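Local coordinates for protein SAP-like pentraxin (Limulus polyphemus, PDB 3FLP) that binds two calcium ions per subunit and probably acts as an invertebrate lectin that recognises sugars, built as doubly stacked cyclic heptamers of the pentraxin fold, at residues V31-V36 with V105-D110; C53-Q58 with Q133-G138; Q58-I63 with G77-A82; G111-Y116 with E126-G131. All blocks are in the same frame, centred on the assembly; numbering follows the deposited sequence.

Overall arrangement
Contacts 1 and 3 are the buried ones, each a pair of antiparallel strands, contact 1 in one sheet of the sandwich and contact 3 in the other; Trp106 and Leu34 of contact 1 pack on Phe62, Leu78 and Val80 of contact 3 across the core. Contacts 2 and 4 lie nearer the surface, where the long loop between strands 120-125 and 139-142 is held at two places: by a methyl group, a sulfur and a water in contact 2, by one straight backbone bond and a salt bridge in contact 4. Contact 3 holds two calcium ligands, and contact 2, which shares Gln58 with it, lies beside the site. Contacts 1 and 4 hold neighbouring strands of one sheet, and both reach a second subunit.

Contact 1 (V31-V36 with V105-D110); sequences VRQLTV and VWSGVD
Leu34 and Trp106 form the hydrogen-bonded pair that ties strand 33-36 to strand 105-107, antiparallel with axes 4.8 Å apart. Backbone bonds run both ways between them, Leu34 N to Trp106 O at 2.9 Å and Trp106 N to Leu34 O at 2.8 Å. Beyond the strand end, Gly108 N gives a third bond to Arg32 O at 2.8 Å.

A side-chain bond adds to these: Gln33 NE2 reaches Ser107 OG at 3.1 Å, almost straight at 177° and with the hydroxyl in the plane of the amide. The same amide is gripped from a second subunit, where Gly97 O accepts from NE2 and Lys41 NZ meets OE1. Trp106 NE1 is held by Val128 O.

Apolar packing differs on the two faces. On the face of Leu34, the Trp106 indole swings back over the partner strand, its CG anti to the backbone N (chi1 174°), and CE3 lies 4.1 Å from Leu34 CB. On the face of Thr35, its CG2 runs alongside Val105 CG2 at 3.9 Å. Beyond the bridged pairs, the Arg32 and Val109 side chains cross, CD to CG2 3.9 Å.

Two contacts involve ring faces or pi systems: Arg32 O sits over one face of the Trp106 ring, and the Arg32 guanidinium makes a cation-pi contact with Phe43 of the second subunit.

Such a pairing, with one face turned to the core and polar groups reaching a neighbouring subunit, belongs to the antiparallel beta sandwich of the ring-forming pentraxins.

Contact 2 (C53-Q58 with Q133-G138); sequences CATSNQ and QISAGG
Ser135 faces Thr55 as the loop 133-138 passes beside strand 48-55. Its OG comes to 3.9 Å from Thr55 CG2, and its carbonyl O lies 3.8 Å from the same methyl. Thr55 OG1, between the backbone N and the carbonyl carbon (chi1 53°), donates to Asn57 OD1 at 3.1 Å, from above the carbonyl plane, and also bonds Gln61 NE2; CG2 is the branch that meets the loop.

Past Ala136, the chain bends at Gly137, whose positive phi of 94° suits a residue without a side chain. Its carbonyl is linked to Ala54 O through a water that donates to both, at 2.6 Å from Gly137 O and 3.2 Å from Ala54 O.

Gly138 then presses closest to the strand. Its CA packs directly on Cys53 SG at 3.8 Å and makes a CA-H...O contact with Ala54 O at 3.5 Å. Ala54, on the other face, packs on Gln146 of the calcium site.

Backbone bonds in both directions between Thr55 and Gln58 close a two-residue beta turn at Ser56 and Asn57. This beta hairpin joins strands 48-55 and 60-68 and leads to Asp59 and Asn60 of the pentraxin calcium site, with loop 133-138 laid against its side.

Contact 3 (Q58-I63 with G77-A82); sequences QDNQFI and GLQVNA. With CA (calcium ion), chain O.
Phe62 lies under Leu78, whose CD1 methyl sits over one ring face, 3.7 Å from the centroid and 23° off the normal, a CH-pi contact. Phe62 CG is anti to the backbone N (chi1 -172°), which brings the ring across to the neighbouring strand, where CD2 also meets Val80 CG2 at 4.0 Å.

On the other face of the sheet, Ile63 and Gln79 run side by side, CD1 of the isoleucine 3.7 Å from CD of the glutamine. They form the hydrogen-bonded pair of the register, with backbone bonds in both directions. Beyond the ladder, two loop amides still bond across: Asn81 N to Gln61 O and Ala82 N to Asn60 O.

The extended Gln79 side chain carries OE1 to Asn60 ND2, 2.8 Å away; the donor stands above the carbonyl plane and the two amides are turned 62° apart. This second-shell bond helps fix the rotation of the Asn60 amide, whose other end, OD1, binds calcium at 2.3 Å. A metal-bound water meets ND2, and Asp59 OD2 adds a ligand at 2.4 Å. Glu145, Gln146 and Asp147 complete the site. Gln58 OE1 accepts from Asn60 N at 2.8 Å, bracing the bend at Asp59, so that the two consecutive ligands are held in place, while its NE2 rests near Ala82 CB.

Gln61 and Phe62 both face Cys53, a classic beta bulge against strand 48-55. The hairpin of strands 60-68 and 73-80 lies between strands 48-55 and 86-90, with Phe62 packed on Leu34 and Val36 of strand 33-42, and Leu78 and Val80 on Trp106 of strand 100-107.

Contact 4 (G111-Y116 with E126-G131); sequences GRMAVY and ENVGKG
Gly111 and Val128 join the chain leading into strand 112-117 to the loop that follows strand 120-125, the next strand of the same antiparallel sheet, part of the pentraxin beta sandwich. The backbone bond is a single one: Val128 N to Gly111 O, 2.8 Å and nearly straight at 172°. A CA-H...O contact from Gly111 CA to Val128 O, 3.5 Å long, backs it up. Gly111 has a positive phi and no side chain, and its CA lies 3.6 Å from Lys130 CA.

The apolar side-chain contact is Met113 CB on Val128 CG2, 3.8 Å. Beyond CB the extended methionine chain leads off to Leu78 and to Lys86 and Ile88 of strand 86-90, while Val128 packs on Leu78 and Val80, so both reach the opposite sheet.

Charge holds the outer side. Arg112 and Glu126 run alongside each other, their ends in the same direction, in a salt bridge whose guanidinium and carboxylate planes stand 83° apart. The guanidinium is shared between two carboxylates, Glu126 and, at NH2, Glu95 of a second subunit, which ties the loop and the subunit contact to one side chain. Glu126 folds back at its second torsion, bringing OE2 to 3.0 Å from Arg112 NE in a bent, weak hydrogen bond of 134°.

Contact 1 (V31-V36 with V105-D110)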
loop_
_atom_site.group_PDB
_atom_site.type_symbol
_atom_site.label_atom_id
_atom_site.label_comp_id
_atom_site.label_asym_id
_atom_site.label_seq_id
_atom_site.Cartn_x
_atom_site.Cartn_y
_atom_site.Cartn_z
ATOM N N VAL A 31 9.677 47.210 -2.495
ATOM C CA VAL A 31 10.619 46.105 -2.303
ATOM C C VAL A 31 12.039 46.630 -2.164
ATOM O O VAL A 31 12.382 47.668 -2.736
ATOM C CB VAL A 31 10.624 45.104 -3.505
ATOM C CG1 VAL A 31 9.229 44.507 -3.721
ATOM C CG2 VAL A 31 11.112 45.807 -4.770
ATOM N N ARG A 32 12.863 45.925 -1.396
ATOM C CA ARG A 32 14.250 46.333 -1.278
ATOM C C ARG A 32 15.141 45.307 -1.966
ATOM O O ARG A 32 16.347 45.496 -2.093
ATOM C CB ARG A 32 14.663 46.563 0.182
ATOM C CG ARG A 32 14.186 45.569 1.204
ATOM C CD ARG A 32 14.864 45.886 2.541
ATOM N NE ARG A 32 14.468 47.178 3.109
ATOM C CZ ARG A 32 15.200 47.863 3.990
ATOM N NH1 ARG A 32 16.373 47.392 4.395
ATOM N NH2 ARG A 32 14.756 49.005 4.492
ATOM N N GLN A 33 14.514 44.234 -2.445
ATOM C CA GLN A 33 15.201 43.160 -3.155
ATOM C C GLN A 33 14.250 42.572 -4.191
ATOM O O GLN A 33 13.031 42.605 -4.023
ATOM C CB GLN A 33 15.617 42.040 -2.196
ATOM C CG GLN A 33 16.586 42.444 -1.103
ATOM C CD GLN A 33 16.873 41.294 -0.150
ATOM O OE1 GLN A 33 15.950 40.674 0.388
ATOM N NE2 GLN A 33 18.147 41.009 0.066
ATOM N N LEU A 34 14.805 42.014 -5.256
ATOM C CA LEU A 34 13.972 41.432 -6.286
ATOM C C LEU A 34 14.716 40.382 -7.096
ATOM O O LEU A 34 15.869 40.578 -7.481
ATOM C CB LEU A 34 13.461 42.536 -7.216
ATOM C CG LEU A 34 12.172 42.272 -7.993
ATOM C CD1 LEU A 34 10.988 42.180 -7.027
ATOM C CD2 LEU A 34 11.951 43.411 -8.983
ATOM N N THR A 35 14.056 39.254 -7.335
ATOM C CA THR A 35 14.635 38.195 -8.150
ATOM C C THR A 35 13.610 37.898 -9.243
ATOM O O THR A 35 12.457 37.556 -8.953
ATOM C CB THR A 35 14.905 36.896 -7.345
ATOM O OG1 THR A 35 15.885 37.146 -6.327
ATOM C CG2 THR A 35 15.428 35.795 -8.270
ATOM N N VAL A 36 14.026 38.052 -10.495
ATOM C CA VAL A 36 13.143 37.799 -11.629
ATOM C C VAL A 36 13.728 36.643 -12.441
ATOM O O VAL A 36 14.835 36.740 -12.979
ATOM C CB VAL A 36 13.008 39.056 -12.531
ATOM C CG1 VAL A 36 12.072 38.764 -13.710
ATOM C CG2 VAL A 36 12.477 40.232 -11.709
ATOM N N VAL A 105 19.118 38.589 -10.135
ATOM C CA VAL A 105 19.022 38.704 -8.686
ATOM C C VAL A 105 19.526 40.082 -8.259
ATOM O O VAL A 105 20.670 40.444 -8.543
ATOM C CB VAL A 105 19.874 37.616 -8.002
ATOM C CG1 VAL A 105 19.970 37.868 -6.509
ATOM C CG2 VAL A 105 19.258 36.236 -8.281
ATOM N N TRP A 106 18.674 40.848 -7.585
ATOM C CA TRP A 106 19.053 42.183 -7.140
ATOM C C TRP A 106 18.758 42.424 -5.670
ATOM O O TRP A 106 17.677 42.095 -5.178
ATOM C CB TRP A 106 18.324 43.266 -7.937
ATOM C CG TRP A 106 18.593 44.645 -7.389
ATOM C CD1 TRP A 106 19.774 45.333 -7.440
ATOM C CD2 TRP A 106 17.679 45.474 -6.662
ATOM N NE1 TRP A 106 19.654 46.539 -6.790
ATOM C CE2 TRP A 106 18.378 46.653 -6.303
ATOM C CE3 TRP A 106 16.338 45.338 -6.278
ATOM C CZ2 TRP A 106 17.781 47.690 -5.580
ATOM C CZ3 TRP A 106 15.742 46.372 -5.555
ATOM C CH2 TRP A 106 16.467 47.534 -5.215
ATOM N N SER A 107 19.718 43.028 -4.983
ATOM C CA SER A 107 19.560 43.343 -3.575
ATOM C C SER A 107 19.943 44.794 -3.331
ATOM O O SER A 107 21.104 45.169 -3.493
ATOM C CB SER A 107 20.448 42.433 -2.724
ATOM O OG SER A 107 20.284 42.726 -1.349
ATOM N N GLY A 108 18.965 45.608 -2.953
ATOM C CA GLY A 108 19.243 47.002 -2.678
ATOM C C GLY A 108 19.864 47.153 -1.303
ATOM O O GLY A 108 20.423 48.204 -0.978
ATOM N N VAL A 109 19.772 46.102 -0.492
ATOM C CA VAL A 109 20.329 46.139 0.854
ATOM C C VAL A 109 21.843 46.300 0.788
ATOM O O VAL A 109 22.410 47.125 1.502
ATOM C CB VAL A 109 19.993 44.849 1.656
ATOM C CG1 VAL A 109 20.538 44.960 3.057
ATOM C CG2 VAL A 109 18.480 44.635 1.709
ATOM N N ASP A 110 22.494 45.516 -0.071
ATOM C CA ASP A 110 23.944 45.591 -0.215
ATOM C C ASP A 110 24.368 46.096 -1.592
ATOM O O ASP A 110 25.551 46.287 -1.846
ATOM C CB ASP A 110 24.576 44.214 0.062
ATOM C CG ASP A 110 24.181 43.152 -0.970
ATOM O OD1 ASP A 110 23.289 43.409 -1.815
ATOM O OD2 ASP A 110 24.768 42.050 -0.924
#

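Contact 2 (C53-Q58 with Q133-G138)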
loop_
_atom_site.group_PDB
_atom_site.type_symbol
_atom_site.label_atom_id
_atom_site.label_comp_id
_atom_site.label_asym_id
_atom_site.label_seq_id
_atom_site.Cartn_x
_atom_site.Cartn_y
_atom_site.Cartn_z
ATOM N N CYS A 53 9.727 47.791 -14.928
ATOM C CA CYS A 53 8.922 48.259 -13.806
ATOM C C CYS A 53 9.008 49.780 -13.694
ATOM O O CYS A 53 10.097 50.347 -13.633
ATOM C CB CYS A 53 9.401 47.627 -12.501
ATOM S SG CYS A 53 8.431 48.152 -11.071
ATOM N N ALA A 54 7.854 50.439 -13.651
ATOM C CA ALA A 54 7.826 51.888 -13.575
ATOM C C ALA A 54 6.825 52.453 -12.573
ATOM O O ALA A 54 5.741 51.902 -12.389
ATOM C CB ALA A 54 7.526 52.456 -14.954
ATOM N N THR A 55 7.209 53.555 -11.927
ATOM C CA THR A 55 6.342 54.257 -10.983
ATOM C C THR A 55 6.079 55.639 -11.583
ATOM O O THR A 55 6.731 56.032 -12.551
ATOM C CB THR A 55 6.994 54.423 -9.588
ATOM O OG1 THR A 55 8.286 55.031 -9.719
ATOM C CG2 THR A 55 7.121 53.073 -8.900
ATOM N N SER A 56 5.131 56.378 -11.019
ATOM C CA SER A 56 4.794 57.705 -11.548
ATOM C C SER A 56 5.991 58.653 -11.679
ATOM O O SER A 56 6.108 59.384 -12.663
ATOM C CB SER A 56 3.717 58.365 -10.679
ATOM O OG SER A 56 4.157 58.488 -9.337
ATOM N N ASN A 57 6.883 58.617 -10.697
ATOM C CA ASN A 57 8.061 59.480 -10.670
ATOM C C ASN A 57 9.323 58.868 -11.286
ATOM O O ASN A 57 10.336 59.554 -11.435
ATOM C CB ASN A 57 8.384 59.821 -9.219
ATOM C CG ASN A 57 8.659 58.568 -8.384
ATOM O OD1 ASN A 57 7.793 57.692 -8.253
ATOM N ND2 ASN A 57 9.868 58.470 -7.829
ATOM N N GLN A 58 9.275 57.583 -11.625
ATOM C CA GLN A 58 10.454 56.908 -12.165
ATOM C C GLN A 58 10.079 55.775 -13.109
ATOM O O GLN A 58 9.750 54.673 -12.669
ATOM C CB GLN A 58 11.299 56.359 -11.005
ATOM C CG GLN A 58 12.549 55.579 -11.410
ATOM C CD GLN A 58 13.435 56.349 -12.368
ATOM O OE1 GLN A 58 13.252 56.287 -13.581
ATOM N NE2 GLN A 58 14.392 57.096 -11.823
ATOM N N GLN A 133 15.377 51.590 -2.568
ATOM C CA GLN A 133 14.169 50.828 -2.300
ATOM C C GLN A 133 13.164 51.235 -3.364
ATOM O O GLN A 133 12.830 52.411 -3.489
ATOM C CB GLN A 133 13.589 51.168 -0.929
ATOM C CG GLN A 133 14.378 50.621 0.243
ATOM C CD GLN A 133 13.694 50.900 1.567
ATOM O OE1 GLN A 133 12.495 50.639 1.725
ATOM N NE2 GLN A 133 14.450 51.429 2.529
ATOM N N ILE A 134 12.695 50.271 -4.141
ATOM C CA ILE A 134 11.719 50.571 -5.178
ATOM C C ILE A 134 10.416 50.963 -4.487
ATOM O O ILE A 134 9.842 50.180 -3.731
ATOM C CB ILE A 134 11.499 49.344 -6.096
ATOM C CG1 ILE A 134 12.822 48.985 -6.781
ATOM C CG2 ILE A 134 10.422 49.645 -7.129
ATOM C CD1 ILE A 134 12.779 47.706 -7.574
ATOM N N SER A 135 9.963 52.186 -4.736
ATOM C CA SER A 135 8.739 52.668 -4.118
ATOM C C SER A 135 7.527 51.841 -4.539
ATOM O O SER A 135 7.494 51.271 -5.630
ATOM C CB SER A 135 8.533 54.148 -4.455
ATOM O OG SER A 135 8.978 54.429 -5.767
ATOM N N ALA A 136 6.545 51.774 -3.648
ATOM C CA ALA A 136 5.323 51.014 -3.866
ATOM C C ALA A 136 4.531 51.497 -5.070
ATOM O O ALA A 136 4.569 52.679 -5.418
ATOM C CB ALA A 136 4.447 51.091 -2.619
ATOM N N GLY A 137 3.812 50.577 -5.703
ATOM C CA GLY A 137 2.987 50.944 -6.842
ATOM C C GLY A 137 3.606 50.798 -8.215
ATOM O O GLY A 137 3.122 51.389 -9.174
ATOM N N GLY A 138 4.671 50.009 -8.322
ATOM C CA GLY A 138 5.317 49.827 -9.611
ATOM C C GLY A 138 4.498 49.000 -10.587
ATOM O O GLY A 138 3.978 47.943 -10.232
HETATM O O HOH W 1 2.721 52.312 -11.540
#

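Contact 3 (Q58-I63 with G77-A82)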
loop_
_atom_site.group_PDB
_atom_site.type_symbol
_atom_site.label_atom_id
_atom_site.label_comp_id
_atom_site.label_asym_id
_atom_site.label_seq_id
_atom_site.Cartn_x
_atom_site.Cartn_y
_atom_site.Cartn_z
ATOM N N GLN A 58 9.275 57.583 -11.625
ATOM C CA GLN A 58 10.454 56.908 -12.165
ATOM C C GLN A 58 10.079 55.775 -13.109
ATOM O O GLN A 58 9.750 54.673 -12.669
ATOM C CB GLN A 58 11.299 56.359 -11.005
ATOM C CG GLN A 58 12.549 55.579 -11.410
ATOM C CD GLN A 58 13.435 56.349 -12.368
ATOM O OE1 GLN A 58 13.252 56.287 -13.581
ATOM N NE2 GLN A 58 14.392 57.096 -11.823
ATOM N N ASP A 59 10.139 56.042 -14.409
ATOM C CA ASP A 59 9.788 55.031 -15.395
ATOM C C ASP A 59 10.811 53.896 -15.476
ATOM O O ASP A 59 10.528 52.837 -16.039
ATOM C CB ASP A 59 9.597 55.671 -16.784
ATOM C CG ASP A 59 10.864 56.332 -17.326
ATOM O OD1 ASP A 59 11.475 57.163 -16.613
ATOM O OD2 ASP A 59 11.240 56.032 -18.483
ATOM N N ASN A 60 11.988 54.118 -14.894
ATOM C CA ASN A 60 13.057 53.125 -14.920
ATOM C C ASN A 60 13.439 52.599 -13.531
ATOM O O ASN A 60 14.609 52.608 -13.154
ATOM C CB ASN A 60 14.285 53.730 -15.616
ATOM C CG ASN A 60 14.050 53.995 -17.106
ATOM O OD1 ASN A 60 12.904 54.059 -17.567
ATOM N ND2 ASN A 60 15.137 54.158 -17.862
ATOM N N GLN A 61 12.451 52.134 -12.777
ATOM C CA GLN A 61 12.700 51.607 -11.437
ATOM C C GLN A 61 13.528 50.323 -11.462
ATOM O O GLN A 61 14.482 50.169 -10.700
ATOM C CB GLN A 61 11.366 51.350 -10.718
ATOM C CG GLN A 61 10.729 52.599 -10.128
ATOM C CD GLN A 61 11.387 53.030 -8.822
ATOM O OE1 GLN A 61 12.465 52.549 -8.460
ATOM N NE2 GLN A 61 10.739 53.942 -8.109
ATOM N N PHE A 62 13.168 49.410 -12.352
ATOM C CA PHE A 62 13.871 48.138 -12.457
ATOM C C PHE A 62 13.651 47.599 -13.865
ATOM O O PHE A 62 12.513 47.406 -14.284
ATOM C CB PHE A 62 13.307 47.184 -11.406
ATOM C CG PHE A 62 14.070 45.913 -11.268
ATOM C CD1 PHE A 62 13.871 44.867 -12.158
ATOM C CD2 PHE A 62 14.981 45.750 -10.232
ATOM C CE1 PHE A 62 14.564 43.675 -12.016
ATOM C CE2 PHE A 62 15.676 44.563 -10.085
ATOM C CZ PHE A 62 15.465 43.526 -10.979
ATOM N N ILE A 63 14.731 47.381 -14.607
ATOM C CA ILE A 63 14.590 46.880 -15.967
ATOM C C ILE A 63 15.649 45.851 -16.315
ATOM O O ILE A 63 16.849 46.093 -16.149
ATOM C CB ILE A 63 14.678 48.013 -17.018
ATOM C CG1 ILE A 63 14.514 49.382 -16.350
ATOM C CG2 ILE A 63 13.590 47.825 -18.060
ATOM C CD1 ILE A 63 14.701 50.541 -17.302
ATOM N N GLY A 77 21.677 42.268 -18.712
ATOM C CA GLY A 77 21.762 43.574 -18.104
ATOM C C GLY A 77 20.673 43.891 -17.105
ATOM O O GLY A 77 19.585 43.307 -17.122
ATOM N N LEU A 78 20.983 44.837 -16.228
ATOM C CA LEU A 78 20.061 45.285 -15.209
ATOM C C LEU A 78 20.208 46.790 -15.017
ATOM O O LEU A 78 21.315 47.331 -15.065
ATOM C CB LEU A 78 20.353 44.584 -13.879
ATOM C CG LEU A 78 19.485 45.037 -12.693
ATOM C CD1 LEU A 78 18.014 44.707 -12.974
ATOM C CD2 LEU A 78 19.953 44.353 -11.409
ATOM N N GLN A 79 19.085 47.463 -14.811
ATOM C CA GLN A 79 19.091 48.886 -14.565
ATOM C C GLN A 79 18.152 49.106 -13.384
ATOM O O GLN A 79 17.036 48.590 -13.374
ATOM C CB GLN A 79 18.617 49.661 -15.807
ATOM C CG GLN A 79 18.302 51.125 -15.518
ATOM C CD GLN A 79 18.043 51.963 -16.766
ATOM O OE1 GLN A 79 17.458 53.044 -16.678
ATOM N NE2 GLN A 79 18.488 51.482 -17.922
ATOM N N VAL A 80 18.625 49.836 -12.378
ATOM C CA VAL A 80 17.818 50.127 -11.195
ATOM C C VAL A 80 17.817 51.626 -10.920
ATOM O O VAL A 80 18.861 52.278 -10.934
ATOM C CB VAL A 80 18.348 49.398 -9.931
ATOM C CG1 VAL A 80 17.484 49.763 -8.721
ATOM C CG2 VAL A 80 18.345 47.895 -10.153
ATOM N N ASN A 81 16.630 52.162 -10.674
ATOM C CA ASN A 81 16.452 53.581 -10.393
ATOM C C ASN A 81 17.183 54.478 -11.395
ATOM O O ASN A 81 17.959 55.354 -11.018
ATOM C CB ASN A 81 16.907 53.905 -8.967
ATOM C CG ASN A 81 16.323 55.217 -8.455
ATOM O OD1 ASN A 81 15.120 55.450 -8.568
ATOM N ND2 ASN A 81 17.169 56.074 -7.876
ATOM N N ALA A 82 16.923 54.239 -12.676
ATOM C CA ALA A 82 17.514 55.005 -13.771
ATOM C C ALA A 82 19.040 55.031 -13.809
ATOM O O ALA A 82 19.635 55.971 -14.328
ATOM C CB ALA A 82 16.964 56.442 -13.772
HETATM CA CA CA O . 12.119 54.203 -19.769
HETATM O O HOH W 2 14.179 54.878 -20.669
#

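Contact 4 (G111-Y116 with E126-G131)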
loop_
_atom_site.group_PDB
_atom_site.type_symbol
_atom_site.label_atom_id
_atom_site.label_comp_id
_atom_site.label_asym_id
_atom_site.label_seq_id
_atom_site.Cartn_x
_atom_site.Cartn_y
_atom_site.Cartn_z
ATOM N N GLY A 111 23.396 46.317 -2.474
ATOM C CA GLY A 111 23.699 46.801 -3.811
ATOM C C GLY A 111 24.332 45.766 -4.730
ATOM O O GLY A 111 25.021 46.112 -5.690
ATOM N N ARG A 112 24.102 44.489 -4.446
ATOM C CA ARG A 112 24.668 43.428 -5.266
ATOM C C ARG A 112 23.719 42.923 -6.342
ATOM O O ARG A 112 22.528 42.722 -6.107
ATOM C CB ARG A 112 25.109 42.243 -4.401
ATOM C CG ARG A 112 25.595 41.051 -5.218
ATOM C CD ARG A 112 26.227 39.990 -4.341
ATOM N NE ARG A 112 27.413 40.498 -3.660
ATOM C CZ ARG A 112 28.183 39.774 -2.856
ATOM N NH1 ARG A 112 27.897 38.497 -2.625
ATOM N NH2 ARG A 112 29.242 40.329 -2.283
ATOM N N MET A 113 24.275 42.722 -7.530
ATOM C CA MET A 113 23.531 42.215 -8.676
ATOM C C MET A 113 24.178 40.901 -9.093
ATOM O O MET A 113 25.397 40.777 -9.094
ATOM C CB MET A 113 23.598 43.204 -9.847
ATOM C CG MET A 113 23.281 42.588 -11.212
ATOM S SD MET A 113 23.783 43.650 -12.590
ATOM C CE MET A 113 23.385 42.605 -14.019
ATOM N N ALA A 114 23.355 39.919 -9.438
ATOM C CA ALA A 114 23.861 38.622 -9.872
ATOM C C ALA A 114 22.915 38.065 -10.925
ATOM O O ALA A 114 21.695 38.205 -10.807
ATOM C CB ALA A 114 23.955 37.656 -8.682
ATOM N N VAL A 115 23.474 37.461 -11.968
ATOM C CA VAL A 115 22.642 36.885 -13.016
ATOM C C VAL A 115 23.004 35.424 -13.218
ATOM O O VAL A 115 24.134 35.002 -12.945
ATOM C CB VAL A 115 22.785 37.647 -14.360
ATOM C CG1 VAL A 115 22.399 39.102 -14.164
ATOM C CG2 VAL A 115 24.205 37.527 -14.893
ATOM N N TYR A 116 22.029 34.656 -13.692
ATOM C CA TYR A 116 22.208 33.237 -13.910
ATOM C C TYR A 116 21.656 32.783 -15.254
ATOM O O TYR A 116 20.613 33.260 -15.703
ATOM C CB TYR A 116 21.508 32.464 -12.797
ATOM C CG TYR A 116 22.006 32.799 -11.409
ATOM C CD1 TYR A 116 21.640 33.989 -10.774
ATOM C CD2 TYR A 116 22.867 31.935 -10.741
ATOM C CE1 TYR A 116 22.128 34.300 -9.507
ATOM C CE2 TYR A 116 23.353 32.232 -9.490
ATOM C CZ TYR A 116 22.984 33.414 -8.875
ATOM O OH TYR A 116 23.494 33.690 -7.633
ATOM N N GLU A 126 28.873 44.866 -8.057
ATOM C CA GLU A 126 28.593 45.662 -6.876
ATOM C C GLU A 126 28.054 47.039 -7.229
ATOM O O GLU A 126 28.068 47.452 -8.391
ATOM C CB GLU A 126 29.864 45.815 -6.038
ATOM C CG GLU A 126 30.423 44.505 -5.482
ATOM C CD GLU A 126 29.397 43.714 -4.685
ATOM O OE1 GLU A 126 28.696 44.315 -3.844
ATOM O OE2 GLU A 126 29.295 42.488 -4.892
ATOM N N ASN A 127 27.562 47.732 -6.212
ATOM C CA ASN A 127 27.038 49.074 -6.361
ATOM C C ASN A 127 25.955 49.263 -7.414
ATOM O O ASN A 127 26.019 50.177 -8.233
ATOM C CB ASN A 127 28.208 50.026 -6.589
ATOM C CG ASN A 127 29.157 50.036 -5.406
ATOM O OD1 ASN A 127 28.785 50.455 -4.311
ATOM N ND2 ASN A 127 30.380 49.544 -5.611
ATOM N N VAL A 128 24.958 48.388 -7.383
ATOM C CA VAL A 128 23.826 48.494 -8.298
ATOM C C VAL A 128 22.601 48.792 -7.440
ATOM O O VAL A 128 22.087 47.908 -6.752
ATOM C CB VAL A 128 23.570 47.182 -9.085
ATOM C CG1 VAL A 128 22.341 47.350 -9.962
ATOM C CG2 VAL A 128 24.780 46.830 -9.947
ATOM N N GLY A 129 22.154 50.043 -7.471
ATOM C CA GLY A 129 20.994 50.442 -6.689
ATOM C C GLY A 129 21.205 50.240 -5.203
ATOM O O GLY A 129 20.267 49.925 -4.475
ATOM N N LYS A 130 22.441 50.421 -4.747
ATOM C CA LYS A 130 22.752 50.247 -3.336
ATOM C C LYS A 130 22.002 51.261 -2.481
ATOM O O LYS A 130 22.061 52.468 -2.734
ATOM C CB LYS A 130 24.258 50.368 -3.104
ATOM C CG LYS A 130 24.661 50.221 -1.648
ATOM C CD LYS A 130 26.156 49.990 -1.508
ATOM C CE LYS A 130 26.573 49.967 -0.047
ATOM N NZ LYS A 130 27.874 49.257 0.124
ATOM N N GLY A 131 21.294 50.756 -1.472
ATOM C CA GLY A 131 20.526 51.614 -0.591
ATOM C C GLY A 131 19.198 52.031 -1.208
ATOM O O GLY A 131 18.409 52.737 -0.585
#